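Local coordinates for D-mannose isomerase (Marinomonas mediterranea, PDB 5X32), which catalyses the reversible isomerization of D-mannose to D-fructose and also converts D-lyxose to D-xylulose, though less efficiently, at residues P25-P30 against F60-A65; V53-F58 against I82-Q87; H178-L183 against T253-L258; K194-A199 against L260-R265. All coordinates share one frame; numbering follows the deposited sequence.

Contact 1: P25-P30 against F60-A65; sequences PTCIDP and FNFAQA
Cys27 and Phe62 make the close part of this contact between a loop and a helix. The thiol of Cys27 comes up to the far end of the phenyl ring, with SG 3.4 Å from Phe62 CZ. Cys27 SG lies in the ring plane, 4.7 Å from the centroid of the Phe62 ring, so this is a sulfur-aromatic contact at the ring edge, where the C-H groups point. With CG anti to its carbonyl carbon (chi1 -71°), Phe62 sends its ring out from helix 52-69 toward the loop. The loop presents the sulfur from a type I beta turn that runs from Pro25 to Ile28, closed by a bond from Ile28 N to Pro25 O of 3.2 Å. Both Cys27 and Phe62 are buried.

Ile28 makes the looser part. Its CD1 approaches Phe62 CZ obliquely at 4.4 Å, and the residue is partly exposed. Farther out, Pro25 and Pro30 bound the segment on the solvent side, and neither touches the helix.

Around this joint, Phe34 meets the Phe62 ring and also packs on Cys27 and Ile28, while Phe38 touches Cys27. Ala77 and Ala78 of helix 72-89 pack against Phe62. The turn after helix 9-23 is thereby fastened to the hairpin formed by helices 52-69 and 72-89, and helix 379-390 lies along another part of segment 60-65, at Asn61 and Ala65.

Contact 2: V53-F58 against I82-Q87; sequences VSSTRF and IQYLRQ. With PO4 (phosphate ion), chain C.
Thr56 and Leu85 supply the apolar part of this contact between successive helices: Thr56 CG2 meets Leu85 CD1 at 4.1 Å, the two side chains crossing at a slant. The methyl of Thr56 is anti to the carbonyl carbon, while OG1 (chi1 58°) is turned back to its own helix, near the carbonyls of Leu52 and Val53.

The polar-aromatic part is Ser55 against Tyr84. Ser55 OG lies at the edge of the phenol ring, close to its plane and 3.7 Å from Tyr84 CE2. No hydrogen bond joins the two; the hydroxyl has weak ones to Gln36, His89 and His51 O.

The ionic part belongs to segment 53-58 alone. Arg57 extends from CG to NE and offers the edge of its guanidinium to the phosphate, probably taken up from the crystallisation liquor, with a weak bond of 3.4 Å from NH2 to PO4 O4. Tyr113 and His178 bind the same ion, and Arg57 also touches His380, a proton donor/acceptor by similarity.

Helix 52-69 thus joins two environments: small, uncharged groups pack against helix 72-89, while a cationic group reaches an anion in a pocket consistent with the active-site cleft.

Contact 3: H178-L183 against T253-L258; sequences HMCEAL and TEWAKL. With PO4 (phosphate ion), chain C.
His178 and Glu254 converge at the phosphate, Glu254 OE2 standing obliquely to the imidazole, 4.0 Å from His178 CE1. Glu254 lies close to His251 and His380, proton donor/acceptors by similarity, in what is probably the active site. The imidazole is held through both nitrogens. ND1 gives a nearly straight bond (2.9 Å, 170°) to Glu181 OE1, in the ring plane and close to the carboxylate's C-O axis; NE2 gives one of 2.9 Å to PO4 O3. Glu181, extended beyond CG, therefore fixes the ring's rotation. With an alanine here, Glu181 OE1 and PO4 O3 would probably each lose a donor, leaving that carboxylate freer to turn.

Away from the ion, Leu258 CD2 packs on Glu181 CB at 3.8 Å. Cys180 SG approaches the Trp255 six-membered ring obliquely, 4.1 Å from Trp255 CZ3.

The two segments run nearly parallel (27°), as neighbouring inner helices of an (alpha/alpha)6 barrel do. Helix 112-127 packs on the first, helix 311-328 on the second, and helix 193-212 on both.

Contact 4: K194-A199 against L260-R265; sequences KYLDRA and LMLDKR
Leu262 reaches from helix 249-265 to Leu196 and Ala199, and its side chain can be followed outward. CB is set well back from the facing helix. CG, placed anti to the carbonyl carbon (chi1 -81°), is still 5.1 Å from Ala199 CB, and the methyls do the touching. CD2 is the busier branch: it lies 3.6 Å from Leu196 CD1 and also packs on the methyl of Ala199, with Leu262 CD2 to Ala199 CB at 4.2 Å. CD1 goes instead to the backbone, where Leu262 CD1 comes within 4.1 Å of Ala199 O.

Leu196 answers from the other helix and slides past Leu262 in the opposite direction. Its second branch meets the root of Arg265, Leu196 CD2 being 4.3 Å from Arg265 CB. The rest of the Arg265 chain leads off to a salt bridge with Asp188, so only its aliphatic base serves this contact.

Outer helix 193-212 of the (alpha/alpha)6 barrel here packs against inner helix 249-265. The segments run obliquely antiparallel, at 136°, with axes 11.4 Å apart. Helix 173-190 packs on both helices through Leu183 and Met184. Tyr271 of helix 271-286 adjoins Leu262, and helix 133-147 packs on segment 194-199 through Tyr141.

From the N terminus, contact 1 closes the first loop by returning helix 52-69 to the turn after helix 9-23. Contact 2 opens inside that loop and closes beyond it on helix 72-89, so the two cross; they share helix 52-69 and touch where Cys27 packs on Phe58. Much later, contact 3 ties helix 173-190 to helix 249-265. Contact 4 starts within its span, on helix 193-212, and ends farther along helix 249-265, making a second crossing pair, joined by the packing of Leu183 and Cys180 on segment 194-199. Contacts 2 and 3 do not touch, but both reach the same phosphate, contact 2 through a weak bond from Arg57.

Contact 1: P25-P30 against F60-A65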
loop_
_atom_site.group_PDB
_atom_site.type_symbol
_atom_site.label_atom_id
_atom_site.label_comp_id
_atom_site.label_asym_id
_atom_site.label_seq_id
_atom_site.Cartn_x
_atom_site.Cartn_y
_atom_site.Cartn_z
ATOM N N PRO A 25 -2.446 -11.460 19.344
ATOM C CA PRO A 25 -1.053 -11.093 19.639
ATOM C C PRO A 25 -0.006 -12.008 18.997
ATOM O O PRO A 25 1.184 -11.867 19.307
ATOM C CB PRO A 25 -0.989 -11.246 21.152
ATOM C CG PRO A 25 -1.849 -12.475 21.367
ATOM C CD PRO A 25 -2.978 -12.378 20.370
ATOM N N THR A 26 -0.437 -12.892 18.098
ATOM C CA THR A 26 0.442 -13.877 17.468
ATOM C C THR A 26 1.674 -13.299 16.742
ATOM O O THR A 26 2.739 -13.917 16.750
ATOM C CB THR A 26 -0.350 -14.716 16.447
ATOM O OG1 THR A 26 -1.589 -15.119 17.036
ATOM C CG2 THR A 26 0.427 -15.954 16.030
ATOM N N CYS A 27 1.543 -12.135 16.109
ATOM C CA CYS A 27 2.645 -11.616 15.294
ATOM C C CYS A 27 3.781 -11.064 16.142
ATOM O O CYS A 27 4.877 -10.808 15.635
ATOM C CB CYS A 27 2.155 -10.520 14.354
ATOM S SG CYS A 27 1.482 -9.146 15.272
ATOM N N ILE A 28 3.529 -10.896 17.436
ATOM C CA ILE A 28 4.531 -10.306 18.318
ATOM C C ILE A 28 5.647 -11.300 18.600
ATOM O O ILE A 28 5.397 -12.396 19.101
ATOM C CB ILE A 28 3.921 -9.866 19.649
ATOM C CG1 ILE A 28 2.804 -8.864 19.388
ATOM C CG2 ILE A 28 5.005 -9.308 20.572
ATOM C CD1 ILE A 28 3.295 -7.603 18.731
ATOM N N ASP A 29 6.865 -10.941 18.216
ATOM C CA ASP A 29 7.997 -11.792 18.548
ATOM C C ASP A 29 8.625 -11.252 19.832
ATOM O O ASP A 29 9.195 -10.162 19.836
ATOM C CB ASP A 29 9.027 -11.855 17.411
ATOM C CG ASP A 29 10.226 -12.737 17.766
ATOM O OD1 ASP A 29 10.160 -13.417 18.816
ATOM O OD2 ASP A 29 11.234 -12.752 17.019
ATOM N N PRO A 30 8.519 -12.018 20.922
ATOM C CA PRO A 30 8.989 -11.557 22.238
ATOM C C PRO A 30 10.454 -11.174 22.161
ATOM O O PRO A 30 10.868 -10.243 22.840
ATOM C CB PRO A 30 8.770 -12.786 23.123
ATOM C CG PRO A 30 7.594 -13.474 22.468
ATOM C CD PRO A 30 7.952 -13.377 21.006
ATOM N N PHE A 60 2.468 0.396 10.759
ATOM C CA PHE A 60 1.243 1.045 10.302
ATOM C C PHE A 60 -0.020 0.431 10.940
ATOM O O PHE A 60 -0.895 1.160 11.424
ATOM C CB PHE A 60 1.143 0.963 8.773
ATOM C CG PHE A 60 -0.130 1.519 8.229
ATOM C CD1 PHE A 60 -1.257 0.727 8.111
ATOM C CD2 PHE A 60 -0.215 2.852 7.872
ATOM C CE1 PHE A 60 -2.434 1.261 7.627
ATOM C CE2 PHE A 60 -1.387 3.382 7.386
ATOM C CZ PHE A 60 -2.492 2.590 7.259
ATOM N N ASN A 61 -0.102 -0.901 10.945
ATOM C CA ASN A 61 -1.234 -1.598 11.546
ATOM C C ASN A 61 -1.512 -1.119 12.950
ATOM O O ASN A 61 -2.572 -0.558 13.244
ATOM C CB ASN A 61 -0.981 -3.102 11.634
ATOM C CG ASN A 61 -1.193 -3.828 10.333
ATOM O OD1 ASN A 61 -1.136 -3.239 9.241
ATOM N ND2 ASN A 61 -1.434 -5.142 10.439
ATOM N N PHE A 62 -0.525 -1.311 13.818
ATOM C CA PHE A 62 -0.768 -1.119 15.245
ATOM C C PHE A 62 -0.926 0.357 15.562
ATOM O O PHE A 62 -1.728 0.725 16.422
ATOM C CB PHE A 62 0.352 -1.743 16.069
ATOM C CG PHE A 62 0.333 -3.242 16.045
ATOM C CD1 PHE A 62 -0.709 -3.941 16.631
ATOM C CD2 PHE A 62 1.348 -3.951 15.428
ATOM C CE1 PHE A 62 -0.738 -5.321 16.615
ATOM C CE2 PHE A 62 1.324 -5.322 15.393
ATOM C CZ PHE A 62 0.280 -6.015 15.998
ATOM N N ALA A 63 -0.201 1.205 14.841
ATOM C CA ALA A 63 -0.350 2.639 15.048
ATOM C C ALA A 63 -1.760 3.099 14.694
ATOM O O ALA A 63 -2.434 3.727 15.508
ATOM C CB ALA A 63 0.677 3.401 14.253
ATOM N N GLN A 64 -2.210 2.765 13.487
ATOM C CA GLN A 64 -3.551 3.144 13.042
ATOM C C GLN A 64 -4.639 2.595 13.986
ATOM O O GLN A 64 -5.616 3.301 14.327
ATOM C CB GLN A 64 -3.779 2.648 11.620
ATOM C CG GLN A 64 -2.988 3.404 10.565
ATOM C CD GLN A 64 -3.365 4.850 10.512
ATOM O OE1 GLN A 64 -4.547 5.197 10.512
ATOM N NE2 GLN A 64 -2.363 5.716 10.487
ATOM N N ALA A 65 -4.449 1.357 14.445
ATOM C CA ALA A 65 -5.409 0.765 15.368
ATOM C C ALA A 65 -5.422 1.539 16.682
ATOM O O ALA A 65 -6.462 1.724 17.300
ATOM C CB ALA A 65 -5.092 -0.691 15.614
#

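Contact 2: V53-F58 against I82-Q87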
loop_
_atom_site.group_PDB
_atom_site.type_symbol
_atom_site.label_atom_id
_atom_site.label_comp_id
_atom_site.label_asym_id
_atom_site.label_seq_id
_atom_site.Cartn_x
_atom_site.Cartn_y
_atom_site.Cartn_z
ATOM N N VAL A 53 9.293 -4.590 4.420
ATOM C CA VAL A 53 7.923 -4.175 4.091
ATOM C C VAL A 53 6.919 -4.659 5.153
ATOM O O VAL A 53 6.031 -3.907 5.544
ATOM C CB VAL A 53 7.506 -4.655 2.659
ATOM C CG1 VAL A 53 6.036 -4.337 2.347
ATOM C CG2 VAL A 53 8.392 -4.009 1.617
ATOM N N SER A 54 7.077 -5.871 5.686
ATOM C CA SER A 54 6.174 -6.269 6.771
ATOM C C SER A 54 6.561 -5.610 8.098
ATOM O O SER A 54 5.687 -5.289 8.918
ATOM C CB SER A 54 6.137 -7.791 6.957
ATOM O OG SER A 54 5.473 -8.448 5.888
ATOM N N SER A 55 7.854 -5.358 8.287
ATOM C CA SER A 55 8.312 -4.705 9.512
ATOM C C SER A 55 7.715 -3.315 9.631
ATOM O O SER A 55 7.288 -2.923 10.713
ATOM C CB SER A 55 9.848 -4.624 9.574
ATOM O OG SER A 55 10.421 -5.869 9.938
ATOM N N THR A 56 7.655 -2.579 8.520
ATOM C CA THR A 56 7.052 -1.255 8.530
ATOM C C THR A 56 5.527 -1.335 8.499
ATOM O O THR A 56 4.835 -0.606 9.221
ATOM C CB THR A 56 7.565 -0.377 7.342
ATOM O OG1 THR A 56 7.287 -1.027 6.102
ATOM C CG2 THR A 56 9.068 -0.149 7.415
ATOM N N ARG A 57 4.991 -2.244 7.698
ATOM C CA ARG A 57 3.544 -2.265 7.531
ATOM C C ARG A 57 2.865 -2.629 8.837
ATOM O O ARG A 57 1.785 -2.105 9.119
ATOM C CB ARG A 57 3.125 -3.229 6.421
ATOM C CG ARG A 57 3.284 -2.623 5.051
ATOM C CD ARG A 57 2.783 -3.549 3.969
ATOM N NE ARG A 57 3.146 -3.044 2.654
ATOM C CZ ARG A 57 2.651 -3.519 1.518
ATOM N NH1 ARG A 57 1.758 -4.494 1.559
ATOM N NH2 ARG A 57 3.027 -3.012 0.347
ATOM N N PHE A 58 3.503 -3.482 9.649
ATOM C CA PHE A 58 2.908 -3.841 10.944
ATOM C C PHE A 58 2.890 -2.629 11.870
ATOM O O PHE A 58 1.953 -2.441 12.660
ATOM C CB PHE A 58 3.670 -4.993 11.606
ATOM C CG PHE A 58 3.132 -6.352 11.250
ATOM C CD1 PHE A 58 1.833 -6.704 11.580
ATOM C CD2 PHE A 58 3.914 -7.271 10.581
ATOM C CE1 PHE A 58 1.331 -7.944 11.260
ATOM C CE2 PHE A 58 3.416 -8.519 10.266
ATOM C CZ PHE A 58 2.123 -8.853 10.605
ATOM N N ILE A 82 8.712 -0.208 16.039
ATOM C CA ILE A 82 9.670 0.855 15.764
ATOM C C ILE A 82 11.064 0.475 16.280
ATOM O O ILE A 82 12.079 0.714 15.612
ATOM C CB ILE A 82 9.244 2.173 16.408
ATOM C CG1 ILE A 82 7.911 2.646 15.848
ATOM C CG2 ILE A 82 10.279 3.237 16.124
ATOM C CD1 ILE A 82 8.013 3.114 14.409
ATOM N N GLN A 83 11.107 -0.144 17.455
ATOM C CA GLN A 83 12.381 -0.562 18.026
ATOM C C GLN A 83 13.057 -1.553 17.093
ATOM O O GLN A 83 14.238 -1.400 16.761
ATOM C CB GLN A 83 12.181 -1.165 19.419
ATOM C CG GLN A 83 11.909 -0.128 20.485
ATOM C CD GLN A 83 11.476 -0.745 21.799
ATOM O OE1 GLN A 83 11.569 -1.959 21.994
ATOM N NE2 GLN A 83 10.984 0.094 22.710
ATOM N N TYR A 84 12.305 -2.549 16.636
ATOM C CA TYR A 84 12.889 -3.529 15.717
ATOM C C TYR A 84 13.358 -2.865 14.425
ATOM O O TYR A 84 14.360 -3.263 13.821
ATOM C CB TYR A 84 11.887 -4.598 15.361
ATOM C CG TYR A 84 12.475 -5.761 14.613
ATOM C CD1 TYR A 84 13.212 -6.730 15.268
ATOM C CD2 TYR A 84 12.331 -5.862 13.230
ATOM C CE1 TYR A 84 13.745 -7.803 14.579
ATOM C CE2 TYR A 84 12.867 -6.921 12.531
ATOM C CZ TYR A 84 13.571 -7.892 13.207
ATOM O OH TYR A 84 14.107 -8.946 12.503
ATOM N N LEU A 85 12.604 -1.868 13.987
ATOM C CA LEU A 85 12.933 -1.199 12.747
ATOM C C LEU A 85 14.299 -0.562 12.888
ATOM O O LEU A 85 15.182 -0.767 12.054
ATOM C CB LEU A 85 11.868 -0.154 12.389
ATOM C CG LEU A 85 12.129 0.653 11.116
ATOM C CD1 LEU A 85 12.286 -0.251 9.900
ATOM C CD2 LEU A 85 11.002 1.651 10.884
ATOM N N ARG A 86 14.490 0.155 13.990
ATOM C CA ARG A 86 15.676 0.991 14.129
ATOM C C ARG A 86 16.925 0.248 14.599
ATOM O O ARG A 86 18.043 0.634 14.264
ATOM C CB ARG A 86 15.378 2.129 15.091
ATOM C CG ARG A 86 14.135 2.896 14.742
ATOM C CD ARG A 86 14.269 4.299 15.219
ATOM N NE ARG A 86 15.289 4.970 14.436
ATOM C CZ ARG A 86 16.136 5.855 14.930
ATOM N NH1 ARG A 86 16.089 6.161 16.224
ATOM N NH2 ARG A 86 17.036 6.413 14.132
ATOM N N GLN A 87 16.752 -0.828 15.346
ATOM C CA GLN A 87 17.920 -1.514 15.899
ATOM C C GLN A 87 18.383 -2.697 15.066
ATOM O O GLN A 87 19.560 -3.073 15.110
ATOM C CB GLN A 87 17.628 -1.952 17.329
ATOM C CG GLN A 87 17.087 -0.796 18.150
ATOM C CD GLN A 87 16.657 -1.193 19.540
ATOM O OE1 GLN A 87 16.707 -2.370 19.915
ATOM N NE2 GLN A 87 16.204 -0.209 20.314
HETATM P P PO4 C . 1.960 -2.577 -4.315
HETATM O O1 PO4 C . 2.985 -1.962 -5.243
HETATM O O2 PO4 C . 1.460 -3.880 -4.919
HETATM O O3 PO4 C . 0.758 -1.676 -4.080
HETATM O O4 PO4 C . 2.661 -2.794 -2.997
#

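Contact 3: H178-L183 against T253-L258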
loop_
_atom_site.group_PDB
_atom_site.type_symbol
_atom_site.label_atom_id
_atom_site.label_comp_id
_atom_site.label_asym_id
_atom_site.label_seq_id
_atom_site.Cartn_x
_atom_site.Cartn_y
_atom_site.Cartn_z
ATOM N N HIS A 178 4.032 4.589 -3.920
ATOM C CA HIS A 178 4.041 4.446 -2.465
ATOM C C HIS A 178 4.789 5.600 -1.811
ATOM O O HIS A 178 4.501 5.986 -0.667
ATOM C CB HIS A 178 4.625 3.099 -2.096
ATOM C CG HIS A 178 3.636 1.989 -2.211
ATOM N ND1 HIS A 178 2.491 1.939 -1.446
ATOM C CD2 HIS A 178 3.570 0.937 -3.060
ATOM C CE1 HIS A 178 1.792 0.867 -1.777
ATOM N NE2 HIS A 178 2.424 0.243 -2.756
ATOM N N MET A 179 5.743 6.155 -2.547
ATOM C CA MET A 179 6.450 7.314 -2.070
ATOM C C MET A 179 5.508 8.493 -1.909
ATOM O O MET A 179 5.515 9.145 -0.863
ATOM C CB MET A 179 7.589 7.655 -3.014
ATOM C CG MET A 179 8.561 8.637 -2.430
ATOM S SD MET A 179 9.354 7.988 -0.954
ATOM C CE MET A 179 9.613 9.552 -0.109
ATOM N N CYS A 180 4.657 8.704 -2.915
ATOM C CA CYS A 180 3.651 9.752 -2.888
ATOM C C CYS A 180 2.743 9.603 -1.696
ATOM O O CYS A 180 2.514 10.557 -0.932
ATOM C CB CYS A 180 2.822 9.710 -4.176
ATOM S SG CYS A 180 1.270 10.657 -4.107
ATOM N N GLU A 181 2.283 8.375 -1.498
ATOM C CA GLU A 181 1.432 8.065 -0.361
ATOM C C GLU A 181 2.094 8.369 0.981
ATOM O O GLU A 181 1.498 9.009 1.878
ATOM C CB GLU A 181 1.076 6.598 -0.404
ATOM C CG GLU A 181 0.487 6.086 0.877
ATOM C CD GLU A 181 0.614 4.575 1.004
ATOM O OE1 GLU A 181 1.512 3.983 0.346
ATOM O OE2 GLU A 181 -0.180 3.983 1.775
ATOM N N ALA A 182 3.354 7.943 1.088
ATOM C CA ALA A 182 4.101 8.065 2.321
ATOM C C ALA A 182 4.263 9.526 2.658
ATOM O O ALA A 182 4.062 9.939 3.807
ATOM C CB ALA A 182 5.464 7.388 2.192
ATOM N N LEU A 183 4.579 10.314 1.637
ATOM C CA LEU A 183 4.799 11.744 1.830
ATOM C C LEU A 183 3.509 12.480 2.203
ATOM O O LEU A 183 3.578 13.480 2.934
ATOM C CB LEU A 183 5.424 12.356 0.590
ATOM C CG LEU A 183 6.857 11.866 0.398
ATOM C CD1 LEU A 183 7.375 12.322 -0.939
ATOM C CD2 LEU A 183 7.747 12.372 1.511
ATOM N N THR A 253 -6.386 2.105 -9.775
ATOM C CA THR A 253 -7.396 2.511 -8.792
ATOM C C THR A 253 -6.730 3.069 -7.546
ATOM O O THR A 253 -7.246 4.001 -6.910
ATOM C CB THR A 253 -8.341 1.342 -8.415
ATOM O OG1 THR A 253 -7.580 0.266 -7.850
ATOM C CG2 THR A 253 -9.090 0.831 -9.656
ATOM N N GLU A 254 -5.546 2.545 -7.241
ATOM C CA GLU A 254 -4.782 3.038 -6.101
ATOM C C GLU A 254 -4.414 4.489 -6.384
ATOM O O GLU A 254 -4.621 5.372 -5.552
ATOM C CB GLU A 254 -3.539 2.181 -5.878
ATOM C CG GLU A 254 -2.543 2.721 -4.877
ATOM C CD GLU A 254 -1.979 1.640 -3.986
ATOM O OE1 GLU A 254 -1.461 0.630 -4.523
ATOM O OE2 GLU A 254 -2.022 1.819 -2.750
ATOM N N TRP A 255 -3.953 4.742 -7.603
ATOM C CA TRP A 255 -3.684 6.112 -8.009
ATOM C C TRP A 255 -4.916 7.016 -7.967
ATOM O O TRP A 255 -4.825 8.138 -7.496
ATOM C CB TRP A 255 -3.090 6.154 -9.403
ATOM C CG TRP A 255 -1.611 6.030 -9.421
ATOM C CD1 TRP A 255 -0.877 5.051 -10.012
ATOM C CD2 TRP A 255 -0.676 6.934 -8.823
ATOM N NE1 TRP A 255 0.459 5.296 -9.831
ATOM C CE2 TRP A 255 0.609 6.445 -9.102
ATOM C CE3 TRP A 255 -0.802 8.120 -8.092
ATOM C CZ2 TRP A 255 1.768 7.091 -8.663
ATOM C CZ3 TRP A 255 0.351 8.775 -7.669
ATOM C CH2 TRP A 255 1.618 8.255 -7.950
ATOM N N ALA A 256 -6.055 6.547 -8.462
ATOM C CA ALA A 256 -7.292 7.309 -8.305
ATOM C C ALA A 256 -7.471 7.766 -6.855
ATOM O O ALA A 256 -7.761 8.942 -6.566
ATOM C CB ALA A 256 -8.486 6.475 -8.754
ATOM N N LYS A 257 -7.276 6.827 -5.938
ATOM C CA LYS A 257 -7.403 7.142 -4.521
ATOM C C LYS A 257 -6.413 8.229 -4.097
ATOM O O LYS A 257 -6.785 9.199 -3.427
ATOM C CB LYS A 257 -7.190 5.901 -3.659
ATOM C CG LYS A 257 -7.110 6.229 -2.165
ATOM C CD LYS A 257 -7.005 4.987 -1.337
ATOM C CE LYS A 257 -5.817 4.169 -1.794
ATOM N NZ LYS A 257 -4.564 4.425 -1.045
ATOM N N LEU A 258 -5.147 8.046 -4.454
ATOM C CA LEU A 258 -4.132 9.031 -4.095
ATOM C C LEU A 258 -4.481 10.427 -4.656
ATOM O O LEU A 258 -4.404 11.418 -3.939
ATOM C CB LEU A 258 -2.754 8.556 -4.574
ATOM C CG LEU A 258 -2.298 7.300 -3.796
ATOM C CD1 LEU A 258 -1.057 6.658 -4.396
ATOM C CD2 LEU A 258 -2.060 7.594 -2.304
HETATM P P PO4 C . 1.960 -2.577 -4.315
HETATM O O1 PO4 C . 2.985 -1.962 -5.243
HETATM O O2 PO4 C . 1.460 -3.880 -4.919
HETATM O O3 PO4 C . 0.758 -1.676 -4.080
HETATM O O4 PO4 C . 2.661 -2.794 -2.997
#

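Contact 4: K194-A199 against L260-R265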
loop_
_atom_site.group_PDB
_atom_site.type_symbol
_atom_site.label_atom_id
_atom_site.label_comp_id
_atom_site.label_asym_id
_atom_site.label_seq_id
_atom_site.Cartn_x
_atom_site.Cartn_y
_atom_site.Cartn_z
ATOM N N LYS A 194 6.738 20.812 2.521
ATOM C CA LYS A 194 7.777 20.269 1.653
ATOM C C LYS A 194 7.304 18.925 1.096
ATOM O O LYS A 194 7.395 18.619 -0.110
ATOM C CB LYS A 194 9.067 20.103 2.469
ATOM C CG LYS A 194 10.282 19.514 1.771
ATOM C CD LYS A 194 11.359 19.271 2.828
ATOM C CE LYS A 194 12.676 19.940 2.484
ATOM N NZ LYS A 194 13.582 19.975 3.670
ATOM N N TYR A 195 6.816 18.116 2.023
ATOM C CA TYR A 195 6.397 16.774 1.730
ATOM C C TYR A 195 5.186 16.734 0.813
ATOM O O TYR A 195 5.172 15.995 -0.175
ATOM C CB TYR A 195 6.101 16.058 3.035
ATOM C CG TYR A 195 7.289 15.946 3.962
ATOM C CD1 TYR A 195 8.556 15.663 3.465
ATOM C CD2 TYR A 195 7.141 16.108 5.336
ATOM C CE1 TYR A 195 9.638 15.541 4.309
ATOM C CE2 TYR A 195 8.215 15.985 6.185
ATOM C CZ TYR A 195 9.463 15.699 5.670
ATOM O OH TYR A 195 10.542 15.565 6.518
ATOM N N LEU A 196 4.184 17.550 1.126
ATOM C CA LEU A 196 2.996 17.631 0.290
ATOM C C LEU A 196 3.391 18.077 -1.106
ATOM O O LEU A 196 2.835 17.583 -2.095
ATOM C CB LEU A 196 1.952 18.567 0.901
ATOM C CG LEU A 196 0.668 18.760 0.092
ATOM C CD1 LEU A 196 0.039 17.426 -0.258
ATOM C CD2 LEU A 196 -0.325 19.601 0.880
ATOM N N ASP A 197 4.365 18.982 -1.205
ATOM C CA ASP A 197 4.771 19.451 -2.528
ATOM C C ASP A 197 5.441 18.328 -3.327
ATOM O O ASP A 197 5.207 18.165 -4.545
ATOM C CB ASP A 197 5.702 20.654 -2.406
ATOM C CG ASP A 197 4.973 21.910 -1.944
ATOM O OD1 ASP A 197 3.722 21.945 -2.035
ATOM O OD2 ASP A 197 5.645 22.848 -1.450
ATOM N N ARG A 198 6.219 17.502 -2.641
ATOM C CA ARG A 198 6.851 16.382 -3.334
ATOM C C ARG A 198 5.778 15.340 -3.749
ATOM O O ARG A 198 5.818 14.787 -4.860
ATOM C CB ARG A 198 7.944 15.762 -2.456
ATOM C CG ARG A 198 8.673 14.604 -3.087
ATOM C CD ARG A 198 9.228 14.938 -4.452
ATOM N NE ARG A 198 10.134 16.085 -4.442
ATOM C CZ ARG A 198 11.449 15.990 -4.253
ATOM N NH1 ARG A 198 12.014 14.811 -4.037
ATOM N NH2 ARG A 198 12.203 17.073 -4.258
ATOM N N ALA A 199 4.811 15.090 -2.867
ATOM C CA ALA A 199 3.747 14.153 -3.184
ATOM C C ALA A 199 3.024 14.615 -4.427
ATOM O O ALA A 199 2.799 13.822 -5.345
ATOM C CB ALA A 199 2.768 14.015 -2.029
ATOM N N LEU A 260 -7.434 11.655 -5.273
ATOM C CA LEU A 260 -8.553 12.282 -4.569
ATOM C C LEU A 260 -8.104 12.739 -3.176
ATOM O O LEU A 260 -8.508 13.803 -2.670
ATOM C CB LEU A 260 -9.751 11.325 -4.510
ATOM C CG LEU A 260 -10.221 10.967 -5.926
ATOM C CD1 LEU A 260 -11.381 10.016 -5.956
ATOM C CD2 LEU A 260 -10.576 12.210 -6.703
ATOM N N MET A 261 -7.224 11.955 -2.574
ATOM C CA MET A 261 -6.655 12.320 -1.291
ATOM C C MET A 261 -5.830 13.631 -1.399
ATOM O O MET A 261 -5.889 14.489 -0.523
ATOM C CB MET A 261 -5.814 11.165 -0.779
ATOM C CG MET A 261 -6.617 9.979 -0.273
ATOM S SD MET A 261 -5.515 8.660 0.290
ATOM C CE MET A 261 -4.678 9.444 1.679
ATOM N N LEU A 262 -5.093 13.787 -2.490
ATOM C CA LEU A 262 -4.347 15.006 -2.746
ATOM C C LEU A 262 -5.301 16.153 -3.065
ATOM O O LEU A 262 -5.071 17.293 -2.691
ATOM C CB LEU A 262 -3.394 14.793 -3.910
ATOM C CG LEU A 262 -2.095 14.099 -3.537
ATOM C CD1 LEU A 262 -1.271 13.909 -4.785
ATOM C CD2 LEU A 262 -1.335 14.890 -2.482
ATOM N N ASP A 263 -6.396 15.837 -3.739
ATOM C CA ASP A 263 -7.363 16.843 -4.133
ATOM C C ASP A 263 -8.068 17.415 -2.912
ATOM O O ASP A 263 -8.648 18.502 -2.990
ATOM C CB ASP A 263 -8.380 16.278 -5.126
ATOM C CG ASP A 263 -9.120 17.367 -5.870
ATOM O OD1 ASP A 263 -8.692 18.538 -5.777
ATOM O OD2 ASP A 263 -10.093 17.049 -6.583
ATOM N N LYS A 264 -8.060 16.697 -1.787
ATOM C CA LYS A 264 -8.673 17.322 -0.621
ATOM C C LYS A 264 -7.634 18.109 0.160
ATOM O O LYS A 264 -7.967 19.085 0.825
ATOM C CB LYS A 264 -9.316 16.267 0.292
ATOM C CG LYS A 264 -9.236 16.498 1.842
ATOM C CD LYS A 264 -9.833 17.785 2.448
ATOM C CE LYS A 264 -10.017 17.636 3.962
ATOM N NZ LYS A 264 -8.700 17.315 4.678
ATOM N N ARG A 265 -6.363 17.780 0.001
ATOM C CA ARG A 265 -5.342 18.512 0.737
ATOM C C ARG A 265 -4.905 19.767 0.006
ATOM O O ARG A 265 -4.879 20.856 0.576
ATOM C CB ARG A 265 -4.143 17.610 1.016
ATOM C CG ARG A 265 -4.565 16.296 1.594
ATOM C CD ARG A 265 -3.418 15.452 2.110
ATOM N NE ARG A 265 -3.893 14.118 2.451
ATOM C CZ ARG A 265 -4.717 13.838 3.454
ATOM N NH1 ARG A 265 -5.170 14.802 4.243
ATOM N NH2 ARG A 265 -5.089 12.584 3.675
#